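Local coordinates for methionine-R-sulfoxide reductase (Neisseria meningitidis, PDB 3MMH), which reduces the R epimer of free methionine sulfoxide back to methionine, using a GAF-domain fold to hold the substrate, at residues His5-Asp10 with Tyr15-Pro20; Ala34-Thr39 with Leu66-Gly71; Ala41-Lys44 with Gly48-Trp51. All coordinates share one frame; numbering follows the deposited sequence.

Interaction 1 comes first along the chain, tying the N-terminal arm to helix 11-27, and is complete before the other two begin. Interactions 2 and 3 both use helix 32-47: one lays its N-terminal half against strand 63-70, the other folds its C-terminal end onto the loop that leads into strand 51-58. Both segments of interaction 3 fall between those of interaction 2. Their centres are about 10 Å apart, whereas those of interactions 1 and 2 are about 19 Å apart. Interactions 1 and 3 meet through Val18 on Val42 between the helices, and Tyr15 on Trp49 of the following loop. The series thus runs from the surface arm through the helical layer to the antiparallel GAF sheet.

Interaction 1. Residues His5-Asp10 with Tyr15-Pro20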
ATOM      1  N   HIS A   5      10.393   3.470 -16.427  1.00 17.86           N
ATOM      2  CA  HIS A   5      10.150   3.071 -17.809  1.00 20.76           C
ATOM      3  C   HIS A   5       9.833   1.582 -17.905  1.00 19.86           C
ATOM      4  O   HIS A   5      10.638   0.739 -17.509  1.00 23.98           O
ATOM      5  CB  HIS A   5      11.358   3.410 -18.685  1.00 23.82           C
ATOM      6  CG  HIS A   5      12.627   2.748 -18.246  0.70 20.38           C
ATOM      7  ND1 HIS A   5      12.946   1.450 -18.588  0.70 21.77           N
ATOM      8  CD2 HIS A   5      13.658   3.203 -17.496  0.70 24.83           C
ATOM      9  CE1 HIS A   5      14.118   1.136 -18.065  0.70 22.81           C
ATOM     10  NE2 HIS A   5      14.571   2.181 -17.398  0.70 22.94           N
ATOM     11  N   PHE A   6       8.656   1.267 -18.435  1.00 20.26           N
ATOM     12  CA  PHE A   6       8.370  -0.076 -18.924  1.00 19.96           C
ATOM     13  C   PHE A   6       8.115  -0.073 -20.428  1.00 20.61           C
ATOM     14  O   PHE A   6       7.083   0.415 -20.891  1.00 21.96           O
ATOM     15  CB  PHE A   6       7.168  -0.670 -18.188  1.00 20.63           C
ATOM     16  CG  PHE A   6       6.951  -0.095 -16.817  1.00 17.79           C
ATOM     17  CD1 PHE A   6       7.380  -0.775 -15.691  1.00 19.22           C
ATOM     18  CD2 PHE A   6       6.319   1.127 -16.656  1.00 21.24           C
ATOM     19  CE1 PHE A   6       7.182  -0.248 -14.428  1.00 21.27           C
ATOM     20  CE2 PHE A   6       6.118   1.659 -15.397  1.00 20.92           C
ATOM     21  CZ  PHE A   6       6.551   0.970 -14.281  1.00 18.79           C
ATOM     22  N   SER A   7       9.061  -0.619 -21.185  1.00 18.53           N
ATOM     23  CA  SER A   7       8.834  -0.919 -22.593  1.00 19.89           C
ATOM     24  C   SER A   7       8.493  -2.394 -22.780  1.00 17.59           C
ATOM     25  O   SER A   7       7.551  -2.738 -23.495  1.00 20.73           O
ATOM     26  CB  SER A   7      10.075  -0.565 -23.417  1.00 24.98           C
ATOM     27  OG  SER A   7      11.227  -1.215 -22.909  1.00 30.90           O
ATOM     28  N   ALA A   8       9.265  -3.263 -22.135  1.00 14.54           N
ATOM     29  CA  ALA A   8       9.331  -4.666 -22.524  1.00 14.12           C
ATOM     30  C   ALA A   8       7.931  -5.263 -22.621  1.00 15.30           C
ATOM     31  O   ALA A   8       7.045  -4.921 -21.837  1.00 17.78           O
ATOM     32  CB  ALA A   8      10.170  -5.449 -21.525  1.00 15.66           C
ATOM     33  N   SER A   9       7.739  -6.155 -23.587  1.00 15.30           N
ATOM     34  CA  SER A   9       6.471  -6.828 -23.770  1.00 16.24           C
ATOM     35  C   SER A   9       6.461  -8.292 -23.394  1.00 14.00           C
ATOM     36  O   SER A   9       5.426  -8.927 -23.435  1.00 15.33           O
ATOM     37  CB  SER A   9       6.055  -6.686 -25.248  1.00 20.61           C
ATOM     38  OG  SER A   9       7.067  -7.273 -26.103  1.00 27.03           O
ATOM     39  N   ASP A  10       7.616  -8.824 -22.998  1.00 14.19           N
ATOM     40  CA  ASP A  10       7.784 -10.181 -22.518  1.00 13.25           C
ATOM     41  C   ASP A  10       8.087 -10.132 -21.045  1.00 11.16           C
ATOM     42  O   ASP A  10       8.863  -9.300 -20.563  1.00 12.30           O
ATOM     43  CB  ASP A  10       9.008 -10.797 -23.251  1.00 15.64           C
ATOM     44  CG  ASP A  10       9.463 -12.094 -22.689  1.00 17.35           C
ATOM     45  OD1 ASP A  10       8.685 -13.072 -22.865  1.00 18.74           O
ATOM     46  OD2 ASP A  10      10.477 -12.106 -21.958  1.00 17.90           O
ATOM     47  N   TYR A  15      11.007  -8.051 -16.200  1.00  9.53           N
ATOM     48  CA  TYR A  15      11.724  -8.152 -14.931  1.00  8.84           C
ATOM     49  C   TYR A  15      13.099  -7.588 -15.069  1.00 10.81           C
ATOM     50  O   TYR A  15      13.602  -6.907 -14.176  1.00 10.41           O
ATOM     51  CB  TYR A  15      11.808  -9.612 -14.459  1.00  9.76           C
ATOM     52  CG  TYR A  15      10.585 -10.131 -13.734  1.00  9.38           C
ATOM     53  CD1 TYR A  15      10.304  -9.640 -12.461  1.00  9.48           C
ATOM     54  CD2 TYR A  15       9.795 -11.126 -14.236  1.00  9.60           C
ATOM     55  CE1 TYR A  15       9.252 -10.163 -11.730  1.00  9.66           C
ATOM     56  CE2 TYR A  15       8.733 -11.661 -13.509  1.00  9.89           C
ATOM     57  CZ  TYR A  15       8.464 -11.159 -12.252  1.00  9.77           C
ATOM     58  OH  TYR A  15       7.461 -11.681 -11.477  1.00 10.19           O
ATOM     59  N   ARG A  16      13.853  -7.925 -16.123  1.00 10.77           N
ATOM     60  CA  ARG A  16      15.201  -7.415 -16.270  1.00 11.20           C
ATOM     61  C   ARG A  16      15.243  -5.898 -16.357  1.00 11.57           C
ATOM     62  O   ARG A  16      16.192  -5.265 -15.913  1.00 13.25           O
ATOM     63  CB  ARG A  16      15.872  -8.047 -17.501  1.00 13.30           C
ATOM     64  CG  ARG A  16      16.112  -9.521 -17.348  1.00 14.43           C
ATOM     65  CD  ARG A  16      16.972 -10.164 -18.398  1.00 18.37           C
ATOM     66  NE  ARG A  16      16.350 -10.203 -19.699  1.00 23.61           N
ATOM     67  CZ  ARG A  16      15.675 -11.232 -20.215  1.00 28.01           C
ATOM     68  NH1 ARG A  16      15.450 -12.304 -19.481  1.00 29.75           N
ATOM     69  NH2 ARG A  16      15.177 -11.156 -21.467  1.00 33.51           N
ATOM     70  N   GLU A  17      14.215  -5.318 -16.962  1.00 12.35           N
ATOM     71  CA  GLU A  17      14.049  -3.877 -17.039  1.00 13.54           C
ATOM     72  C   GLU A  17      13.697  -3.215 -15.749  1.00 12.45           C
ATOM     73  O   GLU A  17      14.231  -2.166 -15.411  1.00 13.84           O
ATOM     74  CB  GLU A  17      13.035  -3.518 -18.141  1.00 14.11           C
ATOM     75  CG  GLU A  17      12.828  -2.108 -18.455  1.00 16.42           C
ATOM     76  CD  GLU A  17      11.867  -1.834 -19.578  1.00 18.42           C
ATOM     77  OE1 GLU A  17      11.156  -2.713 -19.999  1.00 20.23           O
ATOM     78  OE2 GLU A  17      11.787  -0.678 -20.050  1.00 24.92           O
ATOM     79  N   VAL A  18      12.816  -3.849 -14.972  1.00 11.40           N
ATOM     80  CA  VAL A  18      12.202  -3.244 -13.839  0.60 12.21           C
ATOM     81  C   VAL A  18      12.980  -3.479 -12.532  1.00 11.28           C
ATOM     82  O   VAL A  18      13.018  -2.589 -11.682  1.00 11.92           O
ATOM     83  CB  VAL A  18      10.798  -3.722 -13.745  0.60 15.26           C
ATOM     84  CG1 VAL A  18      10.128  -3.404 -12.342  0.60 14.78           C
ATOM     85  CG2 VAL A  18      10.004  -3.043 -14.851  0.60 16.57           C
ATOM     86  N   LEU A  19      13.581  -4.656 -12.332  1.00 11.16           N
ATOM     87  CA  LEU A  19      14.289  -4.883 -11.047  1.00 11.39           C
ATOM     88  C   LEU A  19      15.344  -3.822 -10.789  1.00 10.93           C
ATOM     89  O   LEU A  19      15.432  -3.361  -9.652  1.00 10.77           O
ATOM     90  CB  LEU A  19      14.927  -6.262 -10.968  1.00 12.90           C
ATOM     91  CG  LEU A  19      14.148  -7.333 -10.267  1.00 21.55           C
ATOM     92  CD1 LEU A  19      12.783  -7.480 -10.587  1.00 24.36           C
ATOM     93  CD2 LEU A  19      14.914  -8.623 -10.317  1.00 23.71           C
ATOM     94  N   PRO A  20      16.174  -3.367 -11.751  1.00 10.34           N
ATOM     95  CA  PRO A  20      17.179  -2.373 -11.433  1.00 11.11           C
ATOM     96  C   PRO A  20      16.521  -1.067 -11.088  1.00 10.97           C
ATOM     97  O   PRO A  20      17.077  -0.292 -10.282  1.00 11.66           O
ATOM     98  CB  PRO A  20      18.005  -2.274 -12.729  1.00 13.45           C
ATOM     99  CG  PRO A  20      17.739  -3.594 -13.414  1.00 15.15           C
ATOM    100  CD  PRO A  20      16.387  -3.975 -13.067  1.00 11.76           C
TER
HETATM  101  O   HOH W   1      12.745 -12.677 -22.850  1.00 42.89           O
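Glu17 sends CG anti to its backbone N (chi1 -174°) and stays extended beyond it, which carries the carboxylate off helix 11-27 to the backbone of Ser7 and Ala8. His5 places CG between its backbone N and carbonyl carbon (chi1 59°), which swings the ring edge with ND1 onto the same carboxylate. The His5 ND1 to Glu17 OE2 bond is 2.8 Å long, lies in the imidazole plane and uses the anti lone pair of the oxygen; ring and carboxylate planes stand 37° apart. On its syn side, somewhat out of the carboxylate plane, OE2 also accepts from Ser7 N at 3.0 Å and from Ser7 OG at 3.0 Å. The other oxygen, Glu17 OE1, takes Ala8 N on its syn lone pair at 2.9 Å.

Beside these hydrogen bonds, the Phe6 ring rests against Glu45 and Ala46 of helix 32-47. Farther along, Asp10 sits at the N-cap of helix 11-27, where its OD2 accepts from Ala13 N; a water links that same oxygen to Arg16 NH2.

With three donors on OE2 and Ala8 N, joined by a weak share of Ser7 N, on OE1, the carboxylate of Glu17 is fixed in rotation and probably stays ionised, and its charge would favour a protonated His5.

Interaction 2. Residues Ala34-Thr39 with Leu66-Gly71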
ATOM      1  N   ALA A  34       7.742   2.493   3.587  1.00  9.16           N
ATOM      2  CA  ALA A  34       7.749   3.292   2.379  1.00  9.70           C
ATOM      3  C   ALA A  34       8.302   2.495   1.204  1.00  8.69           C
ATOM      4  O   ALA A  34       7.787   2.517   0.085  1.00  9.13           O
ATOM      5  CB  ALA A  34       8.532   4.606   2.559  1.00 10.66           C
ATOM      6  N   ASN A  35       9.392   1.766   1.436  1.00  8.55           N
ATOM      7  CA  ASN A  35      10.027   0.962   0.422  1.00  8.80           C
ATOM      8  C   ASN A  35       9.146  -0.182  -0.063  1.00  7.79           C
ATOM      9  O   ASN A  35       9.067  -0.470  -1.254  1.00  8.57           O
ATOM     10  CB  ASN A  35      11.397   0.496   0.819  1.00  9.32           C
ATOM     11  CG  ASN A  35      12.466   1.571   0.695  1.00 10.15           C
ATOM     12  OD1 ASN A  35      12.327   2.456  -0.118  1.00 10.64           O
ATOM     13  ND2 ASN A  35      13.537   1.435   1.511  1.00 11.16           N
ATOM     14  N   LEU A  36       8.465  -0.839   0.870  1.00  8.32           N
ATOM     15  CA  LEU A  36       7.516  -1.887   0.488  1.00  8.46           C
ATOM     16  C   LEU A  36       6.396  -1.313  -0.336  1.00  7.60           C
ATOM     17  O   LEU A  36       5.930  -1.900  -1.325  1.00  8.24           O
ATOM     18  CB  LEU A  36       6.962  -2.615   1.730  1.00  8.45           C
ATOM     19  CG  LEU A  36       8.032  -3.429   2.507  1.00  9.54           C
ATOM     20  CD1 LEU A  36       7.357  -4.009   3.767  1.00 11.42           C
ATOM     21  CD2 LEU A  36       8.761  -4.458   1.672  1.00 10.57           C
ATOM     22  N   ALA A  37       5.880  -0.155   0.077  1.00  7.69           N
ATOM     23  CA  ALA A  37       4.774   0.501  -0.616  1.00  7.54           C
ATOM     24  C   ALA A  37       5.158   0.863  -2.022  1.00  7.72           C
ATOM     25  O   ALA A  37       4.420   0.606  -3.011  1.00  7.80           O
ATOM     26  CB  ALA A  37       4.274   1.695   0.187  1.00  9.15           C
ATOM     27  N   ASN A  38       6.335   1.459  -2.226  1.00  7.82           N
ATOM     28  CA  ASN A  38       6.746   1.811  -3.587  1.00  8.05           C
ATOM     29  C   ASN A  38       7.077   0.526  -4.407  1.00  7.39           C
ATOM     30  O   ASN A  38       6.827   0.518  -5.617  1.00  8.09           O
ATOM     31  CB  ASN A  38       7.946   2.781  -3.625  1.00  8.76           C
ATOM     32  CG  ASN A  38       7.506   4.229  -3.643  1.00  8.53           C
ATOM     33  OD1 ASN A  38       6.283   4.440  -4.044  1.00 12.17           O
ATOM     34  ND2 ASN A  38       8.278   5.128  -3.187  1.00  7.10           N
ATOM     35  N   THR A  39       7.602  -0.513  -3.787  1.00  7.88           N
ATOM     36  CA  THR A  39       7.850  -1.743  -4.531  1.00  7.82           C
ATOM     37  C   THR A  39       6.553  -2.363  -5.054  1.00  8.27           C
ATOM     38  O   THR A  39       6.452  -2.753  -6.202  1.00  8.01           O
ATOM     39  CB  THR A  39       8.615  -2.779  -3.648  1.00  8.39           C
ATOM     40  OG1 THR A  39       9.906  -2.200  -3.306  1.00  9.09           O
ATOM     41  CG2 THR A  39       8.879  -4.060  -4.369  1.00  9.38           C
ATOM     42  N   LEU A  66      -0.707  -7.969   7.387  1.00  9.30           N
ATOM     43  CA  LEU A  66      -0.778  -7.260   6.164  1.00  9.91           C
ATOM     44  C   LEU A  66       0.004  -5.983   6.217  1.00  9.31           C
ATOM     45  O   LEU A  66      -0.099  -5.212   7.171  1.00  9.99           O
ATOM     46  CB  LEU A  66      -2.252  -6.956   5.838  1.00 10.76           C
ATOM     47  CG  LEU A  66      -2.582  -6.272   4.494  1.00 11.02           C
ATOM     48  CD1 LEU A  66      -2.128  -7.140   3.341  1.00 11.53           C
ATOM     49  CD2 LEU A  66      -4.127  -6.035   4.554  1.00 13.66           C
ATOM     50  N   ALA A  67       0.791  -5.710   5.190  1.00  9.10           N
ATOM     51  CA  ALA A  67       1.661  -4.555   5.038  1.00  8.94           C
ATOM     52  C   ALA A  67       1.258  -3.856   3.739  1.00  8.49           C
ATOM     53  O   ALA A  67       0.205  -4.154   3.184  1.00  9.24           O
ATOM     54  CB  ALA A  67       3.108  -4.967   5.226  1.00 11.04           C
ATOM     55  N   PRO A  68       2.097  -3.007   3.115  1.00  8.15           N
ATOM     56  CA  PRO A  68       1.660  -2.383   1.854  1.00  8.45           C
ATOM     57  C   PRO A  68       1.316  -3.386   0.762  1.00  7.83           C
ATOM     58  O   PRO A  68       1.995  -4.403   0.615  1.00  8.69           O
ATOM     59  CB  PRO A  68       2.812  -1.478   1.511  1.00  8.24           C
ATOM     60  CG  PRO A  68       3.394  -1.050   2.817  1.00  9.97           C
ATOM     61  CD  PRO A  68       3.299  -2.332   3.653  1.00  9.46           C
ATOM     62  N   PHE A  69       0.353  -3.019  -0.076  1.00  7.91           N
ATOM     63  CA  PHE A  69      -0.078  -3.825  -1.198  1.00  7.95           C
ATOM     64  C   PHE A  69      -0.897  -2.982  -2.159  1.00  7.44           C
ATOM     65  O   PHE A  69      -1.416  -1.926  -1.773  1.00  8.54           O
ATOM     66  CB  PHE A  69      -0.890  -5.021  -0.747  1.00  8.34           C
ATOM     67  CG  PHE A  69      -2.306  -4.661  -0.206  1.00  7.87           C
ATOM     68  CD1 PHE A  69      -2.491  -4.314   1.092  1.00  8.55           C
ATOM     69  CD2 PHE A  69      -3.356  -4.689  -1.090  1.00  8.53           C
ATOM     70  CE1 PHE A  69      -3.771  -4.023   1.548  1.00  9.15           C
ATOM     71  CE2 PHE A  69      -4.665  -4.401  -0.614  1.00 10.14           C
ATOM     72  CZ  PHE A  69      -4.833  -4.088   0.692  1.00  9.44           C
ATOM     73  N   GLN A  70      -1.081  -3.478  -3.356  1.00  7.80           N
ATOM     74  CA  GLN A  70      -2.007  -2.962  -4.339  1.00  7.79           C
ATOM     75  C   GLN A  70      -2.944  -4.058  -4.767  1.00  7.83           C
ATOM     76  O   GLN A  70      -2.570  -5.224  -4.864  1.00  9.35           O
ATOM     77  CB  GLN A  70      -1.258  -2.323  -5.509  1.00 10.84           C
ATOM     78  CG  GLN A  70      -0.336  -1.224  -5.085  1.00 16.02           C
ATOM     79  CD  GLN A  70      -0.304   0.083  -5.690  1.00  9.37           C
ATOM     80  OE1 GLN A  70       0.502   0.968  -5.311  1.00 11.85           O
ATOM     81  NE2 GLN A  70      -1.134   0.275  -6.647  1.00  8.26           N
ATOM     82  N   GLY A  71      -4.186  -3.665  -5.049  1.00  8.84           N
ATOM     83  CA  GLY A  71      -5.251  -4.581  -5.346  1.00  9.07           C
ATOM     84  C   GLY A  71      -6.373  -4.492  -4.299  1.00  9.88           C
ATOM     85  O   GLY A  71      -6.334  -3.599  -3.418  1.00  9.77           O
TER
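Pro68 presses its ring onto helix 32-47 at Ala37, and the ring can be followed atom by atom. CB comes closest to the helix, 3.5 Å from Ala37 CA and 3.7 Å from Ala37 CB, close also to the backbone N of that residue. CG, at the tip of the ring, settles between two helix residues: Ala37 CB is 3.9 Å from it and Leu36 CB 4.0 Å. CD closes the ring toward Leu36 as well, 4.1 Å from that residue's CB. The side chain of Leu36 goes on to meet Phe54 of strand 51-58.

The chain turns a corner at Pro68, between Ala67 and Phe69, at the break in strand 63-70. Phe69 has its CB turned away from the helix, and its ring meets that of Trp51. Helix 32-47 lying on this strand belongs to the helix-on-sheet layering of a GAF domain. Ala37 and Gln70, one from each segment, also belong to a magnesium site. The second subunit closes in here too, its Phe69 packing on Ala37 and its Ala74 O accepting from Asn38 ND2.

No hydrogen bond joins the two segments; the contact is apolar and buried, and the small side chain of Ala37 probably lets the proline ring approach the helix backbone itself.

Interaction 3. Residues Ala41-Lys44 with Gly48-Trp51; sequences AVLK and GWFW. With SME (methionine sulfoxide), chain C.
Lys44 and Trp49 meet through the ammonium NZ of the lysine, which bonds to the tryptophan's carbonyl O at 2.9 Å, tilted 26° from the carbonyl plane. The lysine gets there by bending twice, at chi2 (75°) and chi4 (88°), which folds its chain back over the loop and lays CD and CE beside the same oxygen. A water accepts from Lys44 NZ and donates to Phe50 O at 2.7 Å, so one ammonium group serves two successive carbonyls, the second through solvent. At the helix end Gly48 N returns to Lys44 O at 2.8 Å in a bent bond that comes from above the carbonyl plane; with its positive phi, Gly48 takes the chain out of helix 32-47. Leu43 CB meets the Trp49 indole obliquely, 4.0 Å from CZ3.

Beyond the turn the chain enters strand 51-58 of the GAF sheet through a classic beta bulge, Phe50 and Trp51 both facing Asp134. Trp51 points its CB away from the helix, and its indole lines the substrate pocket. One face of that indole receives the methyl CE of methionine sulfoxide, centred over the ring and 3.5 Å from Trp51 CE2.

In the next shell, Pro72 O takes a weak hydrogen bond from Trp51 NE1. Phe47 stacks on Trp49, and Tyr15 of helix 11-27 packs against the Trp49 indole.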
ATOM      1  N   ALA A  41       3.870  -0.724  -5.686  1.00  7.73           N
ATOM      2  CA  ALA A  41       3.426   0.135  -6.758  1.00  8.08           C
ATOM      3  C   ALA A  41       4.093  -0.119  -8.064  1.00  8.06           C
ATOM      4  O   ALA A  41       3.457  -0.066  -9.145  1.00  8.68           O
ATOM      5  CB  ALA A  41       3.650   1.625  -6.355  1.00  9.08           C
ATOM      6  N   VAL A  42       5.413  -0.322  -8.049  1.00  7.73           N
ATOM      7  CA  VAL A  42       6.153  -0.598  -9.292  1.00  8.33           C
ATOM      8  C   VAL A  42       5.698  -1.931  -9.915  1.00  8.19           C
ATOM      9  O   VAL A  42       5.429  -2.007 -11.122  1.00  8.48           O
ATOM     10  CB  VAL A  42       7.644  -0.547  -9.118  1.00  9.25           C
ATOM     11  CG1 VAL A  42       8.340  -0.909 -10.426  1.00 10.86           C
ATOM     12  CG2 VAL A  42       8.107   0.816  -8.703  1.00 10.83           C
ATOM     13  N   LEU A  43       5.581  -2.950  -9.056  1.00  8.13           N
ATOM     14  CA  LEU A  43       5.140  -4.242  -9.581  1.00  8.40           C
ATOM     15  C   LEU A  43       3.725  -4.192 -10.147  1.00  7.75           C
ATOM     16  O   LEU A  43       3.435  -4.753 -11.201  1.00  8.46           O
ATOM     17  CB  LEU A  43       5.265  -5.304  -8.518  1.00  8.96           C
ATOM     18  CG  LEU A  43       6.680  -5.678  -8.076  1.00  9.10           C
ATOM     19  CD1 LEU A  43       6.604  -6.584  -6.839  1.00 10.03           C
ATOM     20  CD2 LEU A  43       7.471  -6.333  -9.204  1.00 10.42           C
ATOM     21  N   LYS A  44       2.823  -3.486  -9.427  1.00  8.38           N
ATOM     22  CA  LYS A  44       1.454  -3.372  -9.919  1.00  9.02           C
ATOM     23  C   LYS A  44       1.388  -2.671 -11.243  1.00  9.10           C
ATOM     24  O   LYS A  44       0.686  -3.088 -12.177  1.00 10.31           O
ATOM     25  CB  LYS A  44       0.602  -2.633  -8.904  1.00  8.81           C
ATOM     26  CG  LYS A  44      -0.894  -2.631  -9.174  1.00 10.79           C
ATOM     27  CD  LYS A  44      -1.606  -4.003  -8.855  1.00 14.92           C
ATOM     28  CE  LYS A  44      -3.094  -3.963  -8.839  1.00 15.88           C
ATOM     29  NZ  LYS A  44      -3.725  -4.187 -10.086  1.00 17.90           N
ATOM     30  N   GLY A  48       0.627  -5.507 -13.663  1.00 10.43           N
ATOM     31  CA  GLY A  48      -0.812  -5.484 -13.683  1.00 11.17           C
ATOM     32  C   GLY A  48      -1.465  -6.632 -12.991  1.00 11.41           C
ATOM     33  O   GLY A  48      -2.674  -6.891 -13.202  1.00 13.55           O
ATOM     34  N   TRP A  49      -0.786  -7.348 -12.101  1.00 10.52           N
ATOM     35  CA  TRP A  49      -1.363  -8.439 -11.381  1.00 10.60           C
ATOM     36  C   TRP A  49      -2.549  -7.948 -10.600  1.00  9.63           C
ATOM     37  O   TRP A  49      -2.624  -6.833 -10.144  1.00 11.55           O
ATOM     38  CB  TRP A  49      -0.328  -9.061 -10.424  1.00 10.17           C
ATOM     39  CG  TRP A  49       0.856  -9.677 -11.087  1.00 10.01           C
ATOM     40  CD1 TRP A  49       0.855 -10.446 -12.219  1.00 10.83           C
ATOM     41  CD2 TRP A  49       2.205  -9.539 -10.702  1.00  8.94           C
ATOM     42  NE1 TRP A  49       2.124 -10.848 -12.542  1.00 10.15           N
ATOM     43  CE2 TRP A  49       2.968 -10.329 -11.611  1.00  9.97           C
ATOM     44  CE3 TRP A  49       2.875  -8.904  -9.689  1.00  9.94           C
ATOM     45  CZ2 TRP A  49       4.360 -10.458 -11.490  1.00 10.17           C
ATOM     46  CZ3 TRP A  49       4.251  -9.050  -9.590  1.00  9.52           C
ATOM     47  CH2 TRP A  49       5.005  -9.816 -10.483  1.00  9.62           C
ATOM     48  N   PHE A  50      -3.486  -8.850 -10.345  1.00  9.64           N
ATOM     49  CA  PHE A  50      -4.683  -8.578  -9.548  1.00  9.83           C
ATOM     50  C   PHE A  50      -4.342  -8.066  -8.133  1.00  9.34           C
ATOM     51  O   PHE A  50      -5.009  -7.122  -7.646  1.00  9.95           O
ATOM     52  CB  PHE A  50      -5.484  -9.886  -9.421  1.00 11.38           C
ATOM     53  CG  PHE A  50      -6.743  -9.783  -8.646  1.00 12.32           C
ATOM     54  CD1 PHE A  50      -7.833  -9.033  -9.106  1.00 15.47           C
ATOM     55  CD2 PHE A  50      -6.868 -10.480  -7.458  1.00 15.49           C
ATOM     56  CE1 PHE A  50      -9.005  -8.914  -8.354  1.00 17.75           C
ATOM     57  CE2 PHE A  50      -8.042 -10.382  -6.717  1.00 17.65           C
ATOM     58  CZ  PHE A  50      -9.098  -9.706  -7.247  1.00 17.56           C
ATOM     59  N   TRP A  51      -3.358  -8.635  -7.482  1.00  8.92           N
ATOM     60  CA  TRP A  51      -2.959  -8.248  -6.180  1.00  8.14           C
ATOM     61  C   TRP A  51      -1.494  -8.436  -6.061  1.00  8.11           C
ATOM     62  O   TRP A  51      -0.943  -9.469  -6.471  1.00  9.04           O
ATOM     63  CB  TRP A  51      -3.713  -9.108  -5.128  1.00  9.48           C
ATOM     64  CG  TRP A  51      -3.784  -8.595  -3.725  1.00  8.07           C
ATOM     65  CD1 TRP A  51      -4.853  -7.904  -3.200  1.00  9.08           C
ATOM     66  CD2 TRP A  51      -2.790  -8.665  -2.682  1.00  8.49           C
ATOM     67  NE1 TRP A  51      -4.579  -7.603  -1.913  1.00  9.20           N
ATOM     68  CE2 TRP A  51      -3.334  -8.050  -1.551  1.00  8.77           C
ATOM     69  CE3 TRP A  51      -1.526  -9.250  -2.567  1.00  8.75           C
ATOM     70  CZ2 TRP A  51      -2.673  -7.955  -0.341  1.00  8.90           C
ATOM     71  CZ3 TRP A  51      -0.838  -9.155  -1.400  1.00  8.95           C
ATOM     72  CH2 TRP A  51      -1.398  -8.503  -0.288  1.00  9.59           C
TER
HETATM   73  N   SME C 168      -3.826 -16.418  -0.834  1.00 13.70           N
HETATM   74  CA  SME C 168      -2.990 -16.148   0.359  1.00 13.31           C
HETATM   75  CB  SME C 168      -3.611 -15.100   1.306  1.00 14.55           C
HETATM   76  CG  SME C 168      -3.309 -13.632   0.962  1.00 14.03           C
HETATM   77  S   SME C 168      -4.315 -13.016  -0.326  1.00 20.21           S
HETATM   78  OE  SME C 168      -4.577 -13.816  -1.508  1.00 26.51           O
HETATM   79  CE  SME C 168      -3.643 -11.416  -0.499  1.00 14.89           C
HETATM   80  C   SME C 168      -2.664 -17.433   1.070  1.00 13.49           C
HETATM   81  O   SME C 168      -1.888 -17.373   2.034  1.00 13.58           O
HETATM   82  OXT SME C 168      -3.165 -18.540   0.635  1.00 14.17           O
HETATM   83  O   HOH W   2      -6.477  -5.356  -9.118  1.00 20.12           O